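Local coordinates for CD180 antigen (PDB 3T6Q), which may cooperate with MD-1 and TLR4 in the innate immune response of B-cells to bacterial lipopolysaccharide, leading to NF-kappa-B activation, at residues Q213-I218 with I259-H264; H264-F267 with N272-H275. All coordinates share one frame; numbering follows the deposited sequence.

How the interactions relate
Both contacts are buried and largely apolar, and they follow one another through the leucine-rich-repeat solenoid. Interaction 1 joins the start of helix 215-221 to the turn just after strand 255-260, so it spans turns of the solenoid; interaction 2 stays within LRR 8 and ties two parts of the loop between strands 255-260 and 282-284. His264, which meets a leucine in interaction 1, leads along the chain into the loop of interaction 2, and Leu261 CD1 packs on Phe266 CZ at 4.0 Å. Aliphatic groups and an imidazole face make the first contact; phenyl rims and a threonine methyl make the second, and the turn carrying Thr273 and Phe274 ends in His275, a copper ligand.

Interaction 1. Residues Q213-I218 with I259-H264; sequences QNLLVI and INLQKH
Leu215 reaches His264 from the opposite direction and lays its CD1 methyl over one face of the imidazole. This is a CH-pi contact: CD1 stands 3.9 Å from the ring centroid and 17° off the normal, displaced toward the rim, with its shortest approach, 3.7 Å, to His264 CE1. In both residues CG lies beside the backbone N and opposite the carbonyl carbon (chi1 -70° for His264), which brings methyl and ring together. Leu261 adds a looser apolar touch, its CD2 lying 4.3 Å from Leu215 CD1. The contact belongs to a leucine-rich-repeat solenoid of the Toll-like receptor family: Leu215 opens helix 215-221, while Leu261 and His264 are the ends of a type II beta turn just beyond strand 255-260. Asn214 is the N-cap of that helix, its OD1 accepting a weak bond from Val217 N. On the strand side Asn260 forms an Asx turn, OD1 receiving Gln262 N at 2.9 Å, the donor tilted 34° from the carbonyl plane. With one imidazole face against the leucine, His264 uses NE2 to bond Leu232 O, which should help fix the rotation of the ring. Lys263, in the same turn, forms a salt bridge with Glu236, and Gln262 NE2 bonds to the backbone of another protein chain as well as to Thr234 O.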
loop_
_atom_site.group_PDB
_atom_site.type_symbol
_atom_site.label_atom_id
_atom_site.label_comp_id
_atom_site.label_asym_id
_atom_site.label_seq_id
_atom_site.Cartn_x
_atom_site.Cartn_y
_atom_site.Cartn_z
ATOM N N GLN A 213 -10.647 9.995 -14.979
ATOM C CA GLN A 213 -11.621 11.048 -14.717
ATOM C C GLN A 213 -11.493 12.203 -15.718
ATOM O O GLN A 213 -12.311 13.139 -15.690
ATOM C CB GLN A 213 -11.488 11.549 -13.255
ATOM C CG GLN A 213 -11.731 10.461 -12.192
ATOM C CD GLN A 213 -13.150 9.878 -12.228
ATOM O OE1 GLN A 213 -14.125 10.567 -11.890
ATOM N NE2 GLN A 213 -13.273 8.599 -12.633
ATOM N N ASN A 214 -10.496 12.137 -16.611
ATOM C CA ASN A 214 -10.275 13.249 -17.547
ATOM C C ASN A 214 -9.930 12.810 -18.968
ATOM O O ASN A 214 -8.764 12.824 -19.372
ATOM C CB ASN A 214 -9.281 14.295 -16.992
ATOM C CG ASN A 214 -9.452 15.681 -17.644
ATOM O OD1 ASN A 214 -9.846 15.806 -18.823
ATOM N ND2 ASN A 214 -9.144 16.735 -16.877
ATOM N N LEU A 215 -10.981 12.424 -19.713
ATOM C CA LEU A 215 -10.824 11.921 -21.054
ATOM C C LEU A 215 -10.119 12.955 -21.969
ATOM O O LEU A 215 -9.298 12.586 -22.784
ATOM C CB LEU A 215 -12.188 11.549 -21.642
ATOM C CG LEU A 215 -12.824 10.224 -21.196
ATOM C CD1 LEU A 215 -14.200 10.043 -21.846
ATOM C CD2 LEU A 215 -11.904 9.062 -21.568
ATOM N N LEU A 216 -10.431 14.234 -21.788
ATOM C CA LEU A 216 -9.890 15.318 -22.636
ATOM C C LEU A 216 -8.362 15.273 -22.569
ATOM O O LEU A 216 -7.693 15.307 -23.614
ATOM C CB LEU A 216 -10.405 16.679 -22.155
ATOM C CG LEU A 216 -10.716 17.900 -23.041
ATOM C CD1 LEU A 216 -10.595 19.160 -22.187
ATOM C CD2 LEU A 216 -9.776 17.994 -24.199
ATOM N N VAL A 217 -7.823 15.145 -21.348
ATOM C CA VAL A 217 -6.390 15.071 -21.076
ATOM C C VAL A 217 -5.734 13.898 -21.781
ATOM O O VAL A 217 -4.642 14.058 -22.335
ATOM C CB VAL A 217 -6.078 15.016 -19.548
ATOM C CG1 VAL A 217 -4.736 14.352 -19.245
ATOM C CG2 VAL A 217 -6.125 16.405 -18.953
ATOM N N ILE A 218 -6.403 12.737 -21.764
ATOM C CA ILE A 218 -5.868 11.531 -22.380
ATOM C C ILE A 218 -5.765 11.695 -23.912
ATOM O O ILE A 218 -4.719 11.411 -24.509
ATOM C CB ILE A 218 -6.752 10.259 -22.071
ATOM C CG1 ILE A 218 -6.840 9.947 -20.572
ATOM C CG2 ILE A 218 -6.228 9.030 -22.801
ATOM C CD1 ILE A 218 -5.526 9.763 -19.825
ATOM N N ILE A 259 -11.743 1.266 -29.979
ATOM C CA ILE A 259 -11.856 2.068 -28.761
ATOM C C ILE A 259 -13.047 1.596 -27.947
ATOM O O ILE A 259 -14.123 1.259 -28.513
ATOM C CB ILE A 259 -11.932 3.588 -29.046
ATOM C CG1 ILE A 259 -11.971 4.410 -27.758
ATOM C CG2 ILE A 259 -13.110 3.930 -29.935
ATOM C CD1 ILE A 259 -11.682 5.906 -28.017
ATOM N N ASN A 260 -12.868 1.592 -26.616
ATOM C CA ASN A 260 -13.968 1.201 -25.721
ATOM C C ASN A 260 -14.260 2.409 -24.843
ATOM O O ASN A 260 -13.329 3.012 -24.259
ATOM C CB ASN A 260 -13.528 -0.031 -24.866
ATOM C CG ASN A 260 -14.670 -0.542 -23.974
ATOM O OD1 ASN A 260 -15.142 0.179 -23.105
ATOM N ND2 ASN A 260 -15.085 -1.756 -24.184
ATOM N N LEU A 261 -15.532 2.796 -24.753
ATOM C CA LEU A 261 -15.952 3.897 -23.930
ATOM C C LEU A 261 -17.086 3.478 -22.971
ATOM O O LEU A 261 -17.978 4.273 -22.662
ATOM C CB LEU A 261 -16.430 5.055 -24.861
ATOM C CG LEU A 261 -15.254 5.770 -25.550
ATOM C CD1 LEU A 261 -15.636 6.576 -26.787
ATOM C CD2 LEU A 261 -14.509 6.652 -24.517
ATOM N N GLN A 262 -17.065 2.232 -22.520
ATOM C CA GLN A 262 -18.205 1.750 -21.730
ATOM C C GLN A 262 -18.506 2.606 -20.479
ATOM O O GLN A 262 -17.582 3.164 -19.851
ATOM C CB GLN A 262 -17.971 0.278 -21.341
ATOM C CG GLN A 262 -16.842 0.081 -20.299
ATOM C CD GLN A 262 -17.078 -1.168 -19.434
ATOM O OE1 GLN A 262 -17.386 -2.228 -19.937
ATOM N NE2 GLN A 262 -16.925 -1.025 -18.130
ATOM N N LYS A 263 -19.798 2.701 -20.148
ATOM C CA LYS A 263 -20.302 3.241 -18.870
ATOM C C LYS A 263 -20.142 4.736 -18.725
ATOM O O LYS A 263 -20.519 5.281 -17.705
ATOM C CB LYS A 263 -19.739 2.500 -17.655
ATOM C CG LYS A 263 -20.181 1.033 -17.619
ATOM C CD LYS A 263 -20.240 0.498 -16.192
ATOM C CE LYS A 263 -20.970 -0.852 -16.179
ATOM N NZ LYS A 263 -22.445 -0.702 -16.118
ATOM N N HIS A 264 -19.571 5.412 -19.729
ATOM C CA HIS A 264 -19.678 6.876 -19.742
ATOM C C HIS A 264 -21.074 7.293 -20.045
ATOM O O HIS A 264 -21.857 6.531 -20.668
ATOM C CB HIS A 264 -18.697 7.511 -20.749
ATOM C CG HIS A 264 -17.262 7.387 -20.317
ATOM N ND1 HIS A 264 -16.732 8.169 -19.335
ATOM C CD2 HIS A 264 -16.268 6.495 -20.701
ATOM C CE1 HIS A 264 -15.452 7.821 -19.132
ATOM N NE2 HIS A 264 -15.165 6.777 -19.957
#

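Interaction 2. Residues H264-F267 with N272-H275; sequences HYFF and NTFH. With CU (copper (II) ion), chain J.
Phe266 and Thr273 bring the two backbones nearest, their CA atoms 9.3 Å apart, one in an irregular loop and the other in a type I beta turn running from Asn272 to His275. Side chains bridge that distance. The rings of Phe266 and Phe274 meet rim to rim with neither over the other's face; their planes are only 13° apart and their centroids 5.8 Å. Phe266 CE1 touches Phe274 CZ at 3.6 Å. Thr273 CG2 comes to the edge of the Phe266 ring, near its plane, and also sits over the centre of the Phe274 face, 3.9 Å above it. With OG1 beside the backbone N (chi1 -60°) and CG2 anti to it, that methyl serves both rings, while Thr273 OG1 bonds to Ser270 O. All three residues are buried within LRR 8 of the leucine-rich-repeat solenoid; Phe274 also packs edge-to-face with Phe277, just past the repeat. At the end of the turn, His275 ND1 donates a nearly straight 2.7 Å bond to Asn272 O, in the carbonyl plane and close to the plane of the imidazole. That bond probably helps hold the ring, whose other nitrogen, NE2, binds the copper ion at 2.0 Å, with Glu249 OE2 as a second protein ligand.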
loop_
_atom_site.group_PDB
_atom_site.type_symbol
_atom_site.label_atom_id
_atom_site.label_comp_id
_atom_site.label_asym_id
_atom_site.label_seq_id
_atom_site.Cartn_x
_atom_site.Cartn_y
_atom_site.Cartn_z
ATOM N N HIS A 264 -19.571 5.412 -19.729
ATOM C CA HIS A 264 -19.678 6.876 -19.742
ATOM C C HIS A 264 -21.074 7.293 -20.045
ATOM O O HIS A 264 -21.857 6.531 -20.668
ATOM C CB HIS A 264 -18.697 7.511 -20.749
ATOM C CG HIS A 264 -17.262 7.387 -20.317
ATOM N ND1 HIS A 264 -16.732 8.169 -19.335
ATOM C CD2 HIS A 264 -16.268 6.495 -20.701
ATOM C CE1 HIS A 264 -15.452 7.821 -19.132
ATOM N NE2 HIS A 264 -15.165 6.777 -19.957
ATOM N N TYR A 265 -21.419 8.505 -19.629
ATOM C CA TYR A 265 -22.799 8.960 -19.767
ATOM C C TYR A 265 -23.022 9.685 -21.099
ATOM O O TYR A 265 -22.828 10.896 -21.184
ATOM C CB TYR A 265 -23.176 9.843 -18.580
ATOM C CG TYR A 265 -24.652 10.164 -18.453
ATOM C CD1 TYR A 265 -25.102 11.496 -18.495
ATOM C CD2 TYR A 265 -25.604 9.147 -18.285
ATOM C CE1 TYR A 265 -26.446 11.798 -18.367
ATOM C CE2 TYR A 265 -26.956 9.447 -18.150
ATOM C CZ TYR A 265 -27.360 10.774 -18.198
ATOM O OH TYR A 265 -28.685 11.089 -18.072
ATOM N N PHE A 266 -23.432 8.929 -22.127
ATOM C CA PHE A 266 -23.711 9.486 -23.441
ATOM C C PHE A 266 -25.150 10.006 -23.638
ATOM O O PHE A 266 -25.313 11.007 -24.312
ATOM C CB PHE A 266 -23.377 8.502 -24.573
ATOM C CG PHE A 266 -21.891 8.386 -24.903
ATOM C CD1 PHE A 266 -21.372 8.948 -26.095
ATOM C CD2 PHE A 266 -21.008 7.658 -24.087
ATOM C CE1 PHE A 266 -20.000 8.792 -26.418
ATOM C CE2 PHE A 266 -19.649 7.497 -24.410
ATOM C CZ PHE A 266 -19.143 8.077 -25.567
ATOM N N PHE A 267 -26.161 9.363 -23.055
ATOM C CA PHE A 267 -27.586 9.824 -23.171
ATOM C C PHE A 267 -27.795 11.231 -23.793
ATOM O O PHE A 267 -27.171 12.206 -23.358
ATOM C CB PHE A 267 -28.291 9.753 -21.795
ATOM C CG PHE A 267 -29.735 10.208 -21.823
ATOM C CD1 PHE A 267 -30.099 11.463 -21.310
ATOM C CD2 PHE A 267 -30.735 9.392 -22.371
ATOM C CE1 PHE A 267 -31.430 11.894 -21.339
ATOM C CE2 PHE A 267 -32.066 9.823 -22.409
ATOM C CZ PHE A 267 -32.415 11.075 -21.894
ATOM N N ASN A 272 -22.987 15.402 -33.662
ATOM C CA ASN A 272 -21.570 15.685 -33.949
ATOM C C ASN A 272 -20.593 14.964 -33.013
ATOM O O ASN A 272 -19.368 15.181 -33.090
ATOM C CB ASN A 272 -21.309 17.200 -33.883
ATOM C CG ASN A 272 -20.189 17.626 -34.805
ATOM O OD1 ASN A 272 -19.869 16.920 -35.770
ATOM N ND2 ASN A 272 -19.592 18.799 -34.520
ATOM N N THR A 273 -21.114 14.082 -32.152
ATOM C CA THR A 273 -20.289 13.485 -31.081
ATOM C C THR A 273 -19.070 12.705 -31.626
ATOM O O THR A 273 -17.997 12.774 -31.034
ATOM C CB THR A 273 -21.115 12.537 -30.196
ATOM O OG1 THR A 273 -22.175 13.284 -29.592
ATOM C CG2 THR A 273 -20.237 11.879 -29.086
ATOM N N PHE A 274 -19.255 11.969 -32.732
ATOM C CA PHE A 274 -18.207 11.075 -33.225
ATOM C C PHE A 274 -17.461 11.588 -34.465
ATOM O O PHE A 274 -16.780 10.815 -35.155
ATOM C CB PHE A 274 -18.794 9.673 -33.483
ATOM C CG PHE A 274 -19.386 9.050 -32.227
ATOM C CD1 PHE A 274 -18.544 8.558 -31.218
ATOM C CD2 PHE A 274 -20.758 8.987 -32.051
ATOM C CE1 PHE A 274 -19.074 7.997 -30.036
ATOM C CE2 PHE A 274 -21.303 8.410 -30.883
ATOM C CZ PHE A 274 -20.469 7.933 -29.880
ATOM N N HIS A 275 -17.520 12.894 -34.720
ATOM C CA HIS A 275 -16.855 13.402 -35.940
ATOM C C HIS A 275 -15.343 13.192 -35.975
ATOM O O HIS A 275 -14.804 13.142 -37.069
ATOM C CB HIS A 275 -17.205 14.878 -36.215
ATOM C CG HIS A 275 -16.537 15.852 -35.268
ATOM N ND1 HIS A 275 -17.101 16.259 -34.106
ATOM C CD2 HIS A 275 -15.294 16.487 -35.344
ATOM C CE1 HIS A 275 -16.278 17.127 -33.479
ATOM N NE2 HIS A 275 -15.171 17.263 -34.237
HETATM CU CU CU J . -13.886 18.744 -33.666
#